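Local atomic coordinates of benzoylformate Decarboxylase (Polynucleobacter necessarius, PDB entry 4K9Q), a protein that probably decarboxylates benzoylformate, or a related 2-keto acid, with bound thiamine diphosphate and a magnesium ion as cofactors. Residues 432-443 with 482-493. Numbering follows the deposited sequence.
Sequences FQYSVQGIYTGV and LDIVAQGKAYGA. With TPP (thiamine diphosphate), chain D.
Gln433 and Gln487 join their side-chain amides through a pair of hydrogen bonds. Gln487 NE2 gives one to Gln433 OE1, modelled at 2.5 Å, unusually short and doubtful in its exact length, and Gln433 NE2 returns a longer one, 3.1 Å, to Gln487 OE1. Both meet a lone pair in the carbonyl plane, though the amide planes are turned 30° apart. Gln433 gets there by folding at chi2 (-57°), whereas Gln487 runs out straight beyond CG. Each end of the Gln433 amide has a further partner: OE1 bonds Tyr491 OH of the second subunit, NE2 the carbonyl of Asp429, a magnesium ligand. A leucine here would probably leave the Gln487 amide without its mate and deprive that tyrosine hydroxyl of an acceptor. Close by, Phe432 presents its ring edge to Gln487 OE1, with CD2 3.4 Å away, while CE2 rests on Ile484 CG2. This buried end of the contact lies toward the magnesium site, within the C-terminal thiamine diphosphate-binding domain, where helix 484-490 packs beside 429-434, the helix that begins at Asp429, just after strand 423-428. Further along, the Tyr491 ring takes Gln437 CA over one face, a CH-pi contact 4.3 Å from the centroid, while Tyr440 CB lies 3.6 Å from Tyr491 CD1. Packing gives way to solvent at Gly492, the positive-phi C-prime residue of the Schellman motif ending helix 484-490; there partly exposed Val443 lays CG2 3.4 Å from Tyr491 O and also touches Ala493 CB.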
loop_
_atom_site.group_PDB
_atom_site.type_symbol
_atom_site.label_atom_id
_atom_site.label_comp_id
_atom_site.label_asym_id
_atom_site.label_seq_id
_atom_site.Cartn_x
_atom_site.Cartn_y
_atom_site.Cartn_z
ATOM N N PHE A 432 -5.180 -7.708 -31.692
ATOM C CA PHE A 432 -5.781 -9.048 -31.712
ATOM C C PHE A 432 -4.993 -10.057 -30.871
ATOM O O PHE A 432 -5.575 -10.965 -30.278
ATOM C CB PHE A 432 -5.847 -9.525 -33.168
ATOM C CG PHE A 432 -6.786 -10.683 -33.418
ATOM C CD1 PHE A 432 -8.162 -10.488 -33.463
ATOM C CD2 PHE A 432 -6.284 -11.948 -33.682
ATOM C CE1 PHE A 432 -9.017 -11.550 -33.734
ATOM C CE2 PHE A 432 -7.135 -13.011 -33.961
ATOM C CZ PHE A 432 -8.496 -12.808 -33.981
ATOM N N GLN A 433 -3.670 -9.892 -30.813
ATOM C CA GLN A 433 -2.800 -10.862 -30.137
ATOM C C GLN A 433 -2.879 -10.870 -28.615
ATOM O O GLN A 433 -2.631 -11.898 -27.994
ATOM C CB GLN A 433 -1.335 -10.623 -30.520
ATOM C CG GLN A 433 -1.087 -10.500 -32.015
ATOM C CD GLN A 433 -1.570 -11.718 -32.765
ATOM O OE1 GLN A 433 -1.323 -12.854 -32.345
ATOM N NE2 GLN A 433 -2.295 -11.496 -33.863
ATOM N N TYR A 434 -3.188 -9.735 -28.004
ATOM C CA TYR A 434 -3.034 -9.646 -26.546
ATOM C C TYR A 434 -3.901 -10.644 -25.796
ATOM O O TYR A 434 -3.439 -11.288 -24.856
ATOM C CB TYR A 434 -3.288 -8.220 -26.029
ATOM C CG TYR A 434 -2.192 -7.251 -26.437
ATOM C CD1 TYR A 434 -2.185 -6.674 -27.704
ATOM C CD2 TYR A 434 -1.171 -6.910 -25.552
ATOM C CE1 TYR A 434 -1.187 -5.797 -28.077
ATOM C CE2 TYR A 434 -0.167 -6.028 -25.921
ATOM C CZ TYR A 434 -0.182 -5.480 -27.187
ATOM O OH TYR A 434 0.795 -4.607 -27.593
ATOM N N SER A 435 -5.149 -10.787 -26.236
ATOM C CA SER A 435 -6.098 -11.672 -25.575
ATOM C C SER A 435 -6.760 -12.586 -26.594
ATOM O O SER A 435 -7.955 -12.844 -26.530
ATOM C CB SER A 435 -7.156 -10.865 -24.824
ATOM O OG SER A 435 -6.558 -10.117 -23.780
ATOM N N VAL A 436 -5.952 -13.064 -27.534
ATOM C CA VAL A 436 -6.423 -13.905 -28.622
ATOM C C VAL A 436 -7.215 -15.121 -28.104
ATOM O O VAL A 436 -8.143 -15.601 -28.768
ATOM C CB VAL A 436 -5.232 -14.330 -29.530
ATOM C CG1 VAL A 436 -4.291 -15.282 -28.809
ATOM C CG2 VAL A 436 -5.724 -14.915 -30.826
ATOM N N GLN A 437 -6.881 -15.587 -26.898
ATOM C CA GLN A 437 -7.528 -16.779 -26.342
ATOM C C GLN A 437 -9.034 -16.588 -26.138
ATOM O O GLN A 437 -9.782 -17.569 -26.055
ATOM C CB GLN A 437 -6.884 -17.199 -25.011
ATOM C CG GLN A 437 -5.374 -17.384 -25.088
ATOM C CD GLN A 437 -4.631 -16.150 -24.634
ATOM O OE1 GLN A 437 -5.096 -15.036 -24.849
ATOM N NE2 GLN A 437 -3.475 -16.339 -23.999
ATOM N N GLY A 438 -9.468 -15.331 -26.044
ATOM C CA GLY A 438 -10.878 -15.017 -25.860
ATOM C C GLY A 438 -11.767 -15.641 -26.929
ATOM O O GLY A 438 -12.934 -15.932 -26.680
ATOM N N ILE A 439 -11.218 -15.828 -28.127
ATOM C CA ILE A 439 -11.976 -16.434 -29.224
ATOM C C ILE A 439 -12.587 -17.772 -28.807
ATOM O O ILE A 439 -13.733 -18.089 -29.152
ATOM C CB ILE A 439 -11.086 -16.643 -30.467
ATOM C CG1 ILE A 439 -10.566 -15.293 -30.973
ATOM C CG2 ILE A 439 -11.857 -17.354 -31.572
ATOM C CD1 ILE A 439 -9.540 -15.427 -32.089
ATOM N N TYR A 440 -11.825 -18.552 -28.047
ATOM C CA TYR A 440 -12.278 -19.855 -27.594
ATOM C C TYR A 440 -13.613 -19.764 -26.865
ATOM O O TYR A 440 -14.504 -20.581 -27.074
ATOM C CB TYR A 440 -11.230 -20.485 -26.681
ATOM C CG TYR A 440 -11.568 -21.896 -26.246
ATOM C CD1 TYR A 440 -11.551 -22.951 -27.161
ATOM C CD2 TYR A 440 -11.897 -22.176 -24.926
ATOM C CE1 TYR A 440 -11.857 -24.246 -26.765
ATOM C CE2 TYR A 440 -12.199 -23.466 -24.519
ATOM C CZ TYR A 440 -12.181 -24.493 -25.440
ATOM O OH TYR A 440 -12.487 -25.766 -25.002
ATOM N N THR A 441 -13.751 -18.770 -25.996
ATOM C CA THR A 441 -14.983 -18.629 -25.228
ATOM C C THR A 441 -16.142 -18.287 -26.157
ATOM O O THR A 441 -17.243 -18.810 -26.002
ATOM C CB THR A 441 -14.838 -17.558 -24.132
ATOM O OG1 THR A 441 -13.780 -17.946 -23.247
ATOM C CG2 THR A 441 -16.134 -17.440 -23.332
ATOM N N GLY A 442 -15.887 -17.411 -27.121
ATOM C CA GLY A 442 -16.880 -17.094 -28.136
ATOM C C GLY A 442 -17.366 -18.356 -28.841
ATOM O O GLY A 442 -18.558 -18.578 -28.996
ATOM N N VAL A 443 -16.432 -19.181 -29.287
ATOM C CA VAL A 443 -16.786 -20.407 -29.997
ATOM C C VAL A 443 -17.556 -21.380 -29.095
ATOM O O VAL A 443 -18.614 -21.894 -29.474
ATOM C CB VAL A 443 -15.542 -21.079 -30.598
ATOM C CG1 VAL A 443 -15.912 -22.400 -31.229
ATOM C CG2 VAL A 443 -14.921 -20.156 -31.650
ATOM N N LEU A 482 2.561 -13.324 -39.031
ATOM C CA LEU A 482 1.410 -13.804 -38.258
ATOM C C LEU A 482 0.368 -14.368 -39.202
ATOM O O LEU A 482 -0.005 -13.712 -40.181
ATOM C CB LEU A 482 0.773 -12.688 -37.439
ATOM C CG LEU A 482 1.640 -12.074 -36.353
ATOM C CD1 LEU A 482 0.981 -10.815 -35.820
ATOM C CD2 LEU A 482 1.884 -13.094 -35.247
ATOM N N ASP A 483 -0.093 -15.584 -38.920
ATOM C CA ASP A 483 -1.177 -16.177 -39.708
ATOM C C ASP A 483 -2.426 -16.101 -38.851
ATOM O O ASP A 483 -2.691 -16.967 -38.008
ATOM C CB ASP A 483 -0.875 -17.630 -40.087
ATOM C CG ASP A 483 -1.940 -18.236 -41.014
ATOM O OD1 ASP A 483 -3.072 -17.707 -41.073
ATOM O OD2 ASP A 483 -1.650 -19.251 -41.683
ATOM N N ILE A 484 -3.184 -15.033 -39.049
ATOM C CA ILE A 484 -4.331 -14.778 -38.204
ATOM C C ILE A 484 -5.498 -15.707 -38.537
ATOM O O ILE A 484 -6.297 -16.025 -37.664
ATOM C CB ILE A 484 -4.709 -13.289 -38.266
ATOM C CG1 ILE A 484 -3.503 -12.464 -37.778
ATOM C CG2 ILE A 484 -5.946 -13.003 -37.421
ATOM C CD1 ILE A 484 -3.736 -10.969 -37.740
ATOM N N VAL A 485 -5.582 -16.170 -39.785
ATOM C CA VAL A 485 -6.574 -17.191 -40.125
ATOM C C VAL A 485 -6.351 -18.430 -39.265
ATOM O O VAL A 485 -7.294 -18.978 -38.695
ATOM C CB VAL A 485 -6.521 -17.558 -41.614
ATOM C CG1 VAL A 485 -7.431 -18.750 -41.918
ATOM C CG2 VAL A 485 -6.889 -16.336 -42.464
ATOM N N ALA A 486 -5.092 -18.848 -39.145
ATOM C CA ALA A 486 -4.756 -19.999 -38.306
ATOM C C ALA A 486 -5.105 -19.773 -36.839
ATOM O O ALA A 486 -5.466 -20.720 -36.141
ATOM C CB ALA A 486 -3.284 -20.377 -38.467
ATOM N N GLN A 487 -5.011 -18.526 -36.366
ATOM C CA GLN A 487 -5.406 -18.206 -34.986
ATOM C C GLN A 487 -6.897 -18.454 -34.755
ATOM O O GLN A 487 -7.285 -19.020 -33.733
ATOM C CB GLN A 487 -5.034 -16.763 -34.607
ATOM C CG GLN A 487 -3.540 -16.537 -34.542
ATOM C CD GLN A 487 -3.147 -15.106 -34.190
ATOM O OE1 GLN A 487 -3.874 -14.150 -34.470
ATOM N NE2 GLN A 487 -1.978 -14.960 -33.585
ATOM N N GLY A 488 -7.727 -18.040 -35.708
ATOM C CA GLY A 488 -9.150 -18.324 -35.647
ATOM C C GLY A 488 -9.423 -19.825 -35.637
ATOM O O GLY A 488 -10.216 -20.316 -34.833
ATOM N N LYS A 489 -8.761 -20.550 -36.536
ATOM C CA LYS A 489 -8.905 -22.001 -36.633
ATOM C C LYS A 489 -8.486 -22.687 -35.332
ATOM O O LYS A 489 -9.114 -23.653 -34.890
ATOM C CB LYS A 489 -8.079 -22.528 -37.812
ATOM C CG LYS A 489 -8.149 -24.035 -38.012
ATOM C CD LYS A 489 -7.281 -24.472 -39.184
ATOM C CE LYS A 489 -7.309 -25.985 -39.364
ATOM N NZ LYS A 489 -6.542 -26.425 -40.572
ATOM N N ALA A 490 -7.433 -22.169 -34.713
ATOM C CA ALA A 490 -6.899 -22.744 -33.486
ATOM C C ALA A 490 -7.968 -22.857 -32.396
ATOM O O ALA A 490 -7.973 -23.803 -31.615
ATOM C CB ALA A 490 -5.726 -21.903 -32.988
ATOM N N TYR A 491 -8.872 -21.883 -32.349
ATOM C CA TYR A 491 -9.885 -21.836 -31.296
ATOM C C TYR A 491 -11.270 -22.230 -31.785
ATOM O O TYR A 491 -12.252 -22.118 -31.046
ATOM C CB TYR A 491 -9.906 -20.458 -30.640
ATOM C CG TYR A 491 -8.636 -20.184 -29.888
ATOM C CD1 TYR A 491 -8.292 -20.960 -28.788
ATOM C CD2 TYR A 491 -7.766 -19.190 -30.295
ATOM C CE1 TYR A 491 -7.125 -20.742 -28.098
ATOM C CE2 TYR A 491 -6.587 -18.955 -29.600
ATOM C CZ TYR A 491 -6.278 -19.739 -28.508
ATOM O OH TYR A 491 -5.112 -19.520 -27.813
ATOM N N GLY A 492 -11.338 -22.676 -33.035
ATOM C CA GLY A 492 -12.562 -23.239 -33.594
ATOM C C GLY A 492 -13.506 -22.262 -34.283
ATOM O O GLY A 492 -14.639 -22.622 -34.620
ATOM N N ALA A 493 -13.052 -21.031 -34.508
ATOM C CA ALA A 493 -13.881 -20.042 -35.193
ATOM C C ALA A 493 -13.891 -20.255 -36.704
ATOM O O ALA A 493 -12.937 -20.799 -37.269
ATOM C CB ALA A 493 -13.404 -18.623 -34.870
HETATM N "N1'" TPP D . 0.338 -2.964 -24.492
HETATM C "C2'" TPP D . -0.927 -2.795 -23.951
HETATM C CM2 TPP D . -1.495 -3.818 -23.013
HETATM N "N3'" TPP D . -1.680 -1.675 -24.250
HETATM C "C4'" TPP D . -1.178 -0.720 -25.098
HETATM N "N4'" TPP D . -1.902 0.364 -25.370
HETATM C "C5'" TPP D . 0.079 -0.899 -25.676
HETATM C "C6'" TPP D . 0.853 -2.015 -25.362
HETATM C "C7'" TPP D . 0.632 0.151 -26.606
HETATM N N3 TPP D . 0.019 0.255 -27.923
HETATM C C2 TPP D . -0.906 1.221 -28.287
HETATM S S1 TPP D . -1.393 1.123 -29.819
HETATM C C5 TPP D . -0.435 -0.152 -30.083
HETATM C C4 TPP D . 0.313 -0.549 -28.978
HETATM C CM4 TPP D . 1.284 -1.703 -28.939
HETATM C C6 TPP D . -0.444 -0.715 -31.476
HETATM C C7 TPP D . -1.781 -1.267 -31.945
HETATM O O7 TPP D . -1.489 -1.957 -33.138
HETATM P PA TPP D . -2.647 -2.633 -34.026
HETATM O O1A TPP D . -3.628 -3.308 -33.112
HETATM O O2A TPP D . -2.054 -3.599 -35.001
HETATM O O3A TPP D . -3.430 -1.383 -34.665
HETATM P PB TPP D . -2.937 -0.380 -35.822
HETATM O O1B TPP D . -2.384 0.823 -35.129
HETATM O O2B TPP D . -4.174 -0.029 -36.618
HETATM O O3B TPP D . -1.876 -1.008 -36.667
#